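PDB 5LJL: flavodoxin from Streptococcus pneumoniae serotype 4, which binds FMN and probably serves as a low-potential electron donor to a number of redox enzymes. Local coordinates for residues T13-E18 / V124-E129; D71-L76 / D107-S112. All coordinates share one frame; numbering follows the deposited sequence.

Contact 1. Residues T13-E18 / V124-E129. With PO4 (phosphate ion), chain B.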
ATOM      1  N   THR A  13      -7.078  -6.668  12.324  1.00 16.27           N
ATOM      2  CA  THR A  13      -6.428  -7.502  13.338  1.00 15.60           C
ATOM      3  C   THR A  13      -4.876  -7.315  13.369  1.00 14.61           C
ATOM      4  O   THR A  13      -4.150  -8.108  13.943  1.00 14.81           O
ATOM      5  CB  THR A  13      -6.832  -9.019  13.270  1.00 15.70           C
ATOM      6  OG1 THR A  13      -6.636  -9.532  11.942  1.00 17.38           O
ATOM      7  CG2 THR A  13      -8.254  -9.225  13.628  1.00 17.71           C
ATOM      8  N   GLY A  14      -4.416  -6.141  12.898  1.00 14.52           N
ATOM      9  CA  GLY A  14      -3.007  -5.725  13.059  1.00 13.50           C
ATOM     10  C   GLY A  14      -1.988  -6.179  12.042  1.00 13.24           C
ATOM     11  O   GLY A  14      -0.876  -5.624  11.989  1.00 14.76           O
ATOM     12  N   ASN A  15      -2.316  -7.180  11.246  1.00 13.16           N
ATOM     13  CA  ASN A  15      -1.304  -7.733  10.350  1.00 12.86           C
ATOM     14  C   ASN A  15      -0.887  -6.741   9.309  1.00 11.53           C
ATOM     15  O   ASN A  15       0.324  -6.610   8.957  1.00 11.19           O
ATOM     16  CB  ASN A  15      -1.758  -9.006   9.687  1.00 12.89           C
ATOM     17  CG  ASN A  15      -1.957 -10.140  10.681  1.00 13.73           C
ATOM     18  OD1 ASN A  15      -1.221 -10.255  11.651  1.00 15.76           O
ATOM     19  ND2 ASN A  15      -2.952 -10.926  10.473  1.00 15.22           N
ATOM     20  N   THR A  16      -1.877  -6.083   8.713  1.00 10.23           N
ATOM     21  CA  THR A  16      -1.612  -5.144   7.660  1.00 11.23           C
ATOM     22  C   THR A  16      -0.911  -3.922   8.157  1.00 11.67           C
ATOM     23  O   THR A  16      -0.049  -3.395   7.469  1.00 12.15           O
ATOM     24  CB  THR A  16      -2.893  -4.827   6.813  1.00 10.55           C
ATOM     25  OG1 THR A  16      -3.413  -6.071   6.302  1.00  9.93           O
ATOM     26  CG2 THR A  16      -2.571  -3.899   5.671  1.00 11.48           C
ATOM     27  N   GLU A  17      -1.214  -3.466   9.385  1.00 12.41           N
ATOM     28  CA  GLU A  17      -0.468  -2.375   9.977  1.00 12.86           C
ATOM     29  C   GLU A  17       1.037  -2.696  10.151  1.00 12.54           C
ATOM     30  O   GLU A  17       1.916  -1.868   9.772  1.00 13.15           O
ATOM     31  CB  GLU A  17      -1.063  -1.833  11.306  1.00 14.56           C
ATOM     32  CG  GLU A  17      -0.316  -0.631  11.788  1.00 15.90           C
ATOM     33  CD  GLU A  17      -0.833   0.050  13.026  1.00 19.58           C
ATOM     34  OE1 GLU A  17      -1.849  -0.378  13.608  1.00 21.50           O
ATOM     35  OE2 GLU A  17      -0.180   1.102  13.349  1.00 22.95           O
ATOM     36  N   GLU A  18       1.310  -3.909  10.579  1.00 13.43           N
ATOM     37  CA  GLU A  18       2.673  -4.361  10.810  1.00 15.31           C
ATOM     38  C   GLU A  18       3.458  -4.385   9.472  1.00 14.26           C
ATOM     39  O   GLU A  18       4.615  -3.973   9.392  1.00 13.65           O
ATOM     40  CB  GLU A  18       2.675  -5.760  11.377  1.00 16.99           C
ATOM     41  CG  GLU A  18       4.055  -6.247  11.625  1.00 22.32           C
ATOM     42  CD  GLU A  18       4.101  -7.430  12.524  1.00 28.76           C
ATOM     43  OE1 GLU A  18       4.998  -7.413  13.394  1.00 34.65           O
ATOM     44  OE2 GLU A  18       3.270  -8.358  12.339  1.00 28.61           O
ATOM     45  N   VAL A 124       0.652 -11.186   1.717  1.00 11.56           N
ATOM     46  CA  VAL A 124       1.146 -11.916   2.892  1.00 12.77           C
ATOM     47  C   VAL A 124      -0.046 -12.696   3.470  1.00 12.94           C
ATOM     48  O   VAL A 124      -1.140 -12.174   3.654  1.00 11.69           O
ATOM     49  CB  VAL A 124       1.674 -10.955   3.947  1.00 11.91           C
ATOM     50  CG1 VAL A 124       2.031 -11.659   5.265  1.00 12.83           C
ATOM     51  CG2 VAL A 124       2.848 -10.102   3.377  1.00 12.46           C
ATOM     52  N   ASP A 125       0.178 -13.962   3.771  1.00 13.67           N
ATOM     53  CA  ASP A 125      -0.882 -14.782   4.421  1.00 14.62           C
ATOM     54  C   ASP A 125      -0.874 -14.482   5.909  1.00 14.00           C
ATOM     55  O   ASP A 125       0.115 -14.788   6.593  1.00 14.42           O
ATOM     56  CB  ASP A 125      -0.581 -16.270   4.166  1.00 16.21           C
ATOM     57  CG  ASP A 125      -1.867 -17.161   4.261  1.00 18.75           C
ATOM     58  OD1 ASP A 125      -1.825 -18.279   3.764  1.00 24.98           O
ATOM     59  OD2 ASP A 125      -2.907 -16.733   4.751  1.00 19.52           O
ATOM     60  N   LEU A 126      -1.929 -13.822   6.416  1.00 12.32           N
ATOM     61  CA  LEU A 126      -1.997 -13.526   7.847  1.00 12.85           C
ATOM     62  C   LEU A 126      -0.759 -12.791   8.358  1.00 15.32           C
ATOM     63  O   LEU A 126      -0.403 -11.687   7.776  1.00 14.15           O
ATOM     64  CB  LEU A 126      -2.357 -14.810   8.649  1.00 13.17           C
ATOM     65  CG  LEU A 126      -3.733 -15.351   8.353  1.00 12.16           C
ATOM     66  CD1 LEU A 126      -4.015 -16.678   9.091  1.00 12.59           C
ATOM     67  CD2 LEU A 126      -4.801 -14.354   8.610  1.00 13.44           C
ATOM     68  N   SER A 127      -0.081 -13.265   9.414  1.00 15.76           N
ATOM     69  CA  SER A 127       1.007 -12.407   9.961  1.00 17.92           C
ATOM     70  C   SER A 127       2.265 -12.633   9.141  1.00 17.69           C
ATOM     71  O   SER A 127       2.433 -13.664   8.546  1.00 19.71           O
ATOM     72  CB  SER A 127       1.305 -12.672  11.430  1.00 19.70           C
ATOM     73  OG  SER A 127       1.675 -14.036  11.563  1.00 24.07           O
ATOM     74  N   ALA A 128       3.115 -11.618   9.110  1.00 18.26           N
ATOM     75  CA  ALA A 128       4.377 -11.685   8.348  1.00 16.25           C
ATOM     76  C   ALA A 128       5.400 -12.529   9.072  1.00 17.26           C
ATOM     77  O   ALA A 128       5.624 -12.320  10.272  1.00 19.96           O
ATOM     78  CB  ALA A 128       4.933 -10.294   8.153  1.00 17.53           C
ATOM     79  N   GLU A 129       6.016 -13.447   8.342  1.00 16.47           N
ATOM     80  CA  GLU A 129       7.169 -14.223   8.803  1.00 17.49           C
ATOM     81  C   GLU A 129       8.376 -13.596   8.141  1.00 17.87           C
ATOM     82  O   GLU A 129       8.247 -12.657   7.338  1.00 14.95           O
ATOM     83  CB  GLU A 129       7.030 -15.643   8.425  1.00 20.45           C
ATOM     84  CG  GLU A 129       5.856 -16.318   9.151  1.00 24.84           C
ATOM     85  CD  GLU A 129       6.319 -17.554   9.799  1.00 31.51           C
ATOM     86  OE1 GLU A 129       6.649 -18.458   8.973  1.00 38.41           O
ATOM     87  OE2 GLU A 129       6.489 -17.583  11.062  1.00 29.57           O
TER
HETATM   88  P   PO4 B 201      -5.378  -7.381   9.185  1.00 12.35           P
HETATM   89  O1  PO4 B 201      -4.671  -6.083   9.127  1.00 13.12           O
HETATM   90  O2  PO4 B 201      -4.915  -8.211  10.366  1.00 12.42           O
HETATM   91  O3  PO4 B 201      -5.157  -8.144   7.933  1.00 13.94           O
HETATM   92  O4  PO4 B 201      -6.801  -7.153   9.338  1.00 12.17           O
HETATM   93  O   HOH W   1       2.103  -8.948   9.852  1.00 20.00           O

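Contact 2. Residues D71-L76 / D107-S112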
ATOM      1  N   ASP A  71     -14.541   4.975   0.846  1.00 15.59           N
ATOM      2  CA  ASP A  71     -14.414   6.404   0.555  1.00 18.98           C
ATOM      3  C   ASP A  71     -13.041   6.828  -0.008  1.00 15.87           C
ATOM      4  O   ASP A  71     -12.935   7.615  -0.907  1.00 13.92           O
ATOM      5  CB  ASP A  71     -14.655   7.205   1.837  1.00 25.39           C
ATOM      6  CG  ASP A  71     -15.963   7.845   1.844  1.00 35.29           C
ATOM      7  OD1 ASP A  71     -15.951   9.090   1.931  1.00 57.45           O
ATOM      8  OD2 ASP A  71     -16.994   7.155   1.679  1.00 36.11           O
ATOM      9  N   PHE A  72     -11.969   6.257   0.571  1.00 14.52           N
ATOM     10  CA  PHE A  72     -10.610   6.521   0.154  1.00 12.20           C
ATOM     11  C   PHE A  72     -10.427   6.041  -1.324  1.00 11.73           C
ATOM     12  O   PHE A  72      -9.830   6.707  -2.124  1.00 12.90           O
ATOM     13  CB  PHE A  72      -9.652   5.802   1.123  1.00 12.13           C
ATOM     14  CG  PHE A  72      -8.206   6.136   0.867  1.00 11.74           C
ATOM     15  CD1 PHE A  72      -7.633   7.253   1.430  1.00 11.30           C
ATOM     16  CD2 PHE A  72      -7.453   5.374  -0.031  1.00 11.35           C
ATOM     17  CE1 PHE A  72      -6.327   7.608   1.189  1.00 11.59           C
ATOM     18  CE2 PHE A  72      -6.141   5.724  -0.311  1.00 11.70           C
ATOM     19  CZ  PHE A  72      -5.574   6.850   0.290  1.00 10.96           C
ATOM     20  N   TYR A  73     -10.923   4.835  -1.617  1.00 11.33           N
ATOM     21  CA  TYR A  73     -10.871   4.279  -2.987  1.00 10.75           C
ATOM     22  C   TYR A  73     -11.586   5.232  -3.969  1.00 10.86           C
ATOM     23  O   TYR A  73     -11.085   5.450  -5.068  1.00 10.53           O
ATOM     24  CB  TYR A  73     -11.459   2.871  -3.049  1.00 10.86           C
ATOM     25  CG  TYR A  73     -11.580   2.196  -4.409  1.00 11.36           C
ATOM     26  CD1 TYR A  73     -10.672   1.262  -4.811  1.00 11.31           C
ATOM     27  CD2 TYR A  73     -12.681   2.442  -5.245  1.00 11.49           C
ATOM     28  CE1 TYR A  73     -10.759   0.662  -6.051  1.00 11.77           C
ATOM     29  CE2 TYR A  73     -12.809   1.843  -6.481  1.00 12.08           C
ATOM     30  CZ  TYR A  73     -11.864   0.966  -6.898  1.00 11.65           C
ATOM     31  OH  TYR A  73     -12.082   0.363  -8.115  1.00 12.75           O
ATOM     32  N   GLU A  74     -12.791   5.684  -3.591  1.00 10.86           N
ATOM     33  CA  GLU A  74     -13.549   6.582  -4.463  1.00 12.54           C
ATOM     34  C   GLU A  74     -12.791   7.846  -4.745  1.00 12.97           C
ATOM     35  O   GLU A  74     -12.727   8.291  -5.920  1.00 12.52           O
ATOM     36  CB  GLU A  74     -14.960   6.912  -3.860  1.00 14.66           C
ATOM     37  CG  GLU A  74     -15.848   5.663  -3.836  1.00 15.82           C
ATOM     38  CD  GLU A  74     -17.145   5.788  -3.029  1.00 18.93           C
ATOM     39  OE1 GLU A  74     -17.446   6.895  -2.582  1.00 25.70           O
ATOM     40  OE2 GLU A  74     -17.845   4.781  -2.819  1.00 21.61           O
ATOM     41  N   ASP A  75     -12.253   8.437  -3.674  1.00 12.43           N
ATOM     42  CA  ASP A  75     -11.478   9.635  -3.837  1.00 13.72           C
ATOM     43  C   ASP A  75     -10.226   9.418  -4.686  1.00 12.69           C
ATOM     44  O   ASP A  75      -9.920  10.250  -5.590  1.00 11.74           O
ATOM     45  CB  ASP A  75     -11.111  10.285  -2.487  1.00 15.20           C
ATOM     46  CG  ASP A  75     -12.316  10.777  -1.683  1.00 19.03           C
ATOM     47  OD1 ASP A  75     -13.426  10.906  -2.259  1.00 20.54           O
ATOM     48  OD2 ASP A  75     -12.147  10.959  -0.436  1.00 21.45           O
ATOM     49  N   LEU A  76      -9.518   8.310  -4.438  1.00 11.50           N
ATOM     50  CA  LEU A  76      -8.332   8.006  -5.222  1.00 11.01           C
ATOM     51  C   LEU A  76      -8.651   7.793  -6.741  1.00 11.38           C
ATOM     52  O   LEU A  76      -7.914   8.315  -7.617  1.00 11.83           O
ATOM     53  CB  LEU A  76      -7.624   6.781  -4.629  1.00 11.41           C
ATOM     54  CG  LEU A  76      -6.432   6.237  -5.372  1.00 12.05           C
ATOM     55  CD1 LEU A  76      -5.295   7.240  -5.488  1.00 13.28           C
ATOM     56  CD2 LEU A  76      -5.939   4.949  -4.713  1.00 11.49           C
ATOM     57  N   ASP A 107      -4.355  -2.057  -6.861  1.00 11.03           N
ATOM     58  CA  ASP A 107      -3.401  -2.005  -7.996  1.00 12.62           C
ATOM     59  C   ASP A 107      -4.120  -1.388  -9.212  1.00 11.92           C
ATOM     60  O   ASP A 107      -3.608  -0.452  -9.860  1.00 13.01           O
ATOM     61  CB  ASP A 107      -2.856  -3.408  -8.255  1.00 14.91           C
ATOM     62  CG  ASP A 107      -1.830  -3.459  -9.347  1.00 17.48           C
ATOM     63  OD1 ASP A 107      -1.386  -2.454  -9.877  1.00 17.41           O
ATOM     64  OD2 ASP A 107      -1.420  -4.584  -9.622  1.00 23.62           O
ATOM     65  N   ARG A 108      -5.329  -1.875  -9.524  1.00 12.41           N
ATOM     66  CA  ARG A 108      -6.070  -1.399 -10.701  1.00 13.95           C
ATOM     67  C   ARG A 108      -6.495   0.041 -10.606  1.00 13.29           C
ATOM     68  O   ARG A 108      -6.382   0.787 -11.588  1.00 13.96           O
ATOM     69  CB  ARG A 108      -7.272  -2.320 -10.981  1.00 17.57           C
ATOM     70  CG  ARG A 108      -6.864  -3.713 -11.384  1.00 20.49           C
ATOM     71  CD  ARG A 108      -6.451  -3.836 -12.863  1.00 27.81           C
ATOM     72  NE  ARG A 108      -6.440  -5.273 -13.295  1.00 40.46           N
ATOM     73  CZ  ARG A 108      -6.793  -5.771 -14.500  1.00 39.77           C
ATOM     74  NH1 ARG A 108      -7.215  -4.990 -15.500  1.00 40.90           N
ATOM     75  NH2 ARG A 108      -6.739  -7.090 -14.702  1.00 40.82           N
ATOM     76  N   VAL A 109      -6.976   0.470  -9.447  1.00 12.36           N
ATOM     77  CA  VAL A 109      -7.335   1.852  -9.274  1.00 11.91           C
ATOM     78  C   VAL A 109      -6.142   2.784  -9.434  1.00 10.78           C
ATOM     79  O   VAL A 109      -6.259   3.868 -10.080  1.00 10.98           O
ATOM     80  CB  VAL A 109      -8.221   2.105  -8.014  1.00 11.94           C
ATOM     81  CG1 VAL A 109      -7.399   2.188  -6.775  1.00 13.87           C
ATOM     82  CG2 VAL A 109      -8.979   3.423  -8.186  1.00 11.84           C
ATOM     83  N   PHE A 110      -4.968   2.394  -8.902  1.00  9.67           N
ATOM     84  CA  PHE A 110      -3.763   3.174  -9.149  1.00 10.47           C
ATOM     85  C   PHE A 110      -3.382   3.276 -10.672  1.00 11.49           C
ATOM     86  O   PHE A 110      -3.059   4.398 -11.160  1.00 12.36           O
ATOM     87  CB  PHE A 110      -2.581   2.643  -8.363  1.00 10.51           C
ATOM     88  CG  PHE A 110      -2.456   3.222  -6.972  1.00 10.31           C
ATOM     89  CD1 PHE A 110      -2.199   4.573  -6.777  1.00 10.68           C
ATOM     90  CD2 PHE A 110      -2.416   2.358  -5.885  1.00 10.26           C
ATOM     91  CE1 PHE A 110      -1.992   5.067  -5.507  1.00 10.52           C
ATOM     92  CE2 PHE A 110      -2.130   2.843  -4.592  1.00 10.19           C
ATOM     93  CZ  PHE A 110      -1.949   4.208  -4.409  1.00 11.02           C
ATOM     94  N   VAL A 111      -3.512   2.177 -11.373  1.00 11.94           N
ATOM     95  CA  VAL A 111      -3.243   2.153 -12.841  1.00 13.63           C
ATOM     96  C   VAL A 111      -4.156   3.242 -13.482  1.00 13.51           C
ATOM     97  O   VAL A 111      -3.679   4.049 -14.324  1.00 13.87           O
ATOM     98  CB  VAL A 111      -3.575   0.845 -13.501  1.00 15.31           C
ATOM     99  CG1 VAL A 111      -3.512   1.037 -15.023  1.00 17.95           C
ATOM    100  CG2 VAL A 111      -2.616  -0.252 -13.113  1.00 16.08           C
ATOM    101  N   SER A 112      -5.414   3.249 -13.051  1.00 13.22           N
ATOM    102  CA  SER A 112      -6.421   4.177 -13.655  1.00 13.83           C
ATOM    103  C   SER A 112      -6.091   5.657 -13.469  1.00 15.48           C
ATOM    104  O   SER A 112      -6.525   6.452 -14.289  1.00 17.02           O
ATOM    105  CB  SER A 112      -7.841   3.825 -13.207  1.00 13.93           C
ATOM    106  OG  SER A 112      -8.226   4.348 -11.926  1.00 13.80           O
TER

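Contact 1. Residues T13-E18 / V124-E129
Asn15, on the first turn of helix 15-29, lays its carboxamide flat, face to face, over the Leu126-Ser127 peptide, where the chain leaves strand 116-125. Its CG lies anti to its own carbonyl carbon (chi1 -65°), which carries the amide toward that turn. The two planes are nearly parallel: Asn15 ND2 lies 3.6 Å from Leu126 C, and Asn15 OD1 3.5 Å from Ser127 CA. Asn15 CB sits 3.6 Å from Leu126 O, which is bonded instead by the hydroxyl of Ser91. Further along, one water joins the two segments, donating to Asn15 O and to Glu18 OE2 (2.8 Å) and accepting from Ala128 N at 3.0 Å. On the side of the amide plane away from the peptide lies a phosphate ion, probably from the crystallisation liquor, its O2 in van der Waals contact with Asn15 ND2 at 3.4 Å. Thr13 N points at O4 almost straight (171°), Asn15 N bonds O2, and Thr16 N bonds O1 at 2.8 Å. Thr13 OG1 reaches O2 at 2.7 Å, and Thr16 OG1 donates to O3; Ser11 OG and Met12 N add further bonds. Backbone N-H groups at a helix start, with the helix dipole behind them, would favour an anion here. A Thr-rich loop between the first strand and first helix is the phosphate-binding loop of flavodoxins, so the ion probably occupies the place of the FMN phosphate.

Contact 2. Residues D71-L76 / D107-S112
Val109 of helix 101-113 points its side chain at helix 67-77 and fits between Tyr73 and Leu76, one turn apart. Its CB already touches the tyrosine, 3.5 Å from CE1. From there the two methyls diverge. CG1, set between the backbone N and the carbonyl carbon (chi1 81°), meets CD2 of Leu76 at 3.7 Å while staying 3.8 Å from CE1 of Tyr73. CG2 stands over one face of the Tyr73 ring, displaced toward its rim, in a CH-pi contact 4.2 Å from the centroid and 22° off the ring normal. Leu76 carries the contact deeper: its CD2 sits over the centre of one Phe110 face, 4.1 Å from the centroid, and its CD1 approaches Phe110 CE1 at 4.0 Å. Phe110 is stacked with Tyr86 and also packs on Ala53, Val55 and Val88 of the sheet; Phe106 of helix 101-113 touches Leu76 as well. The segment axes run 25° from parallel and approach to 10.4 Å. One turn beyond Val109, the hydroxyl of Ser112 donates to the Val109 carbonyl O at 2.7 Å, within its own helix. Across the interface the touching groups are methyls, a methine and ring carbons, so these two helix segments meet through dispersion, CH-pi contacts and the burial of apolar surface, with the fit depending on shape rather than on directed polar bonds.

The middle of the protein separates the two contacts, whose centres are 22 Å apart and whose nearest atoms are about 12 Å apart. Both segments of contact 2 fall in the chain between the two segments of contact 1, which ties the start of helix 15-29 to the end of strand 116-125. Helix 101-113 of contact 2 leads directly into that strand. Both belong to one flavodoxin fold, a parallel sheet of five strands in the order 2-1-3-4-5. Helix 15-29 lies on one face of the sheet, helices 67-77 and 101-113 on the other. Contact 1 therefore sits at the surface by the probable FMN phosphate site, and contact 2 in a buried apolar layer remote from that ion.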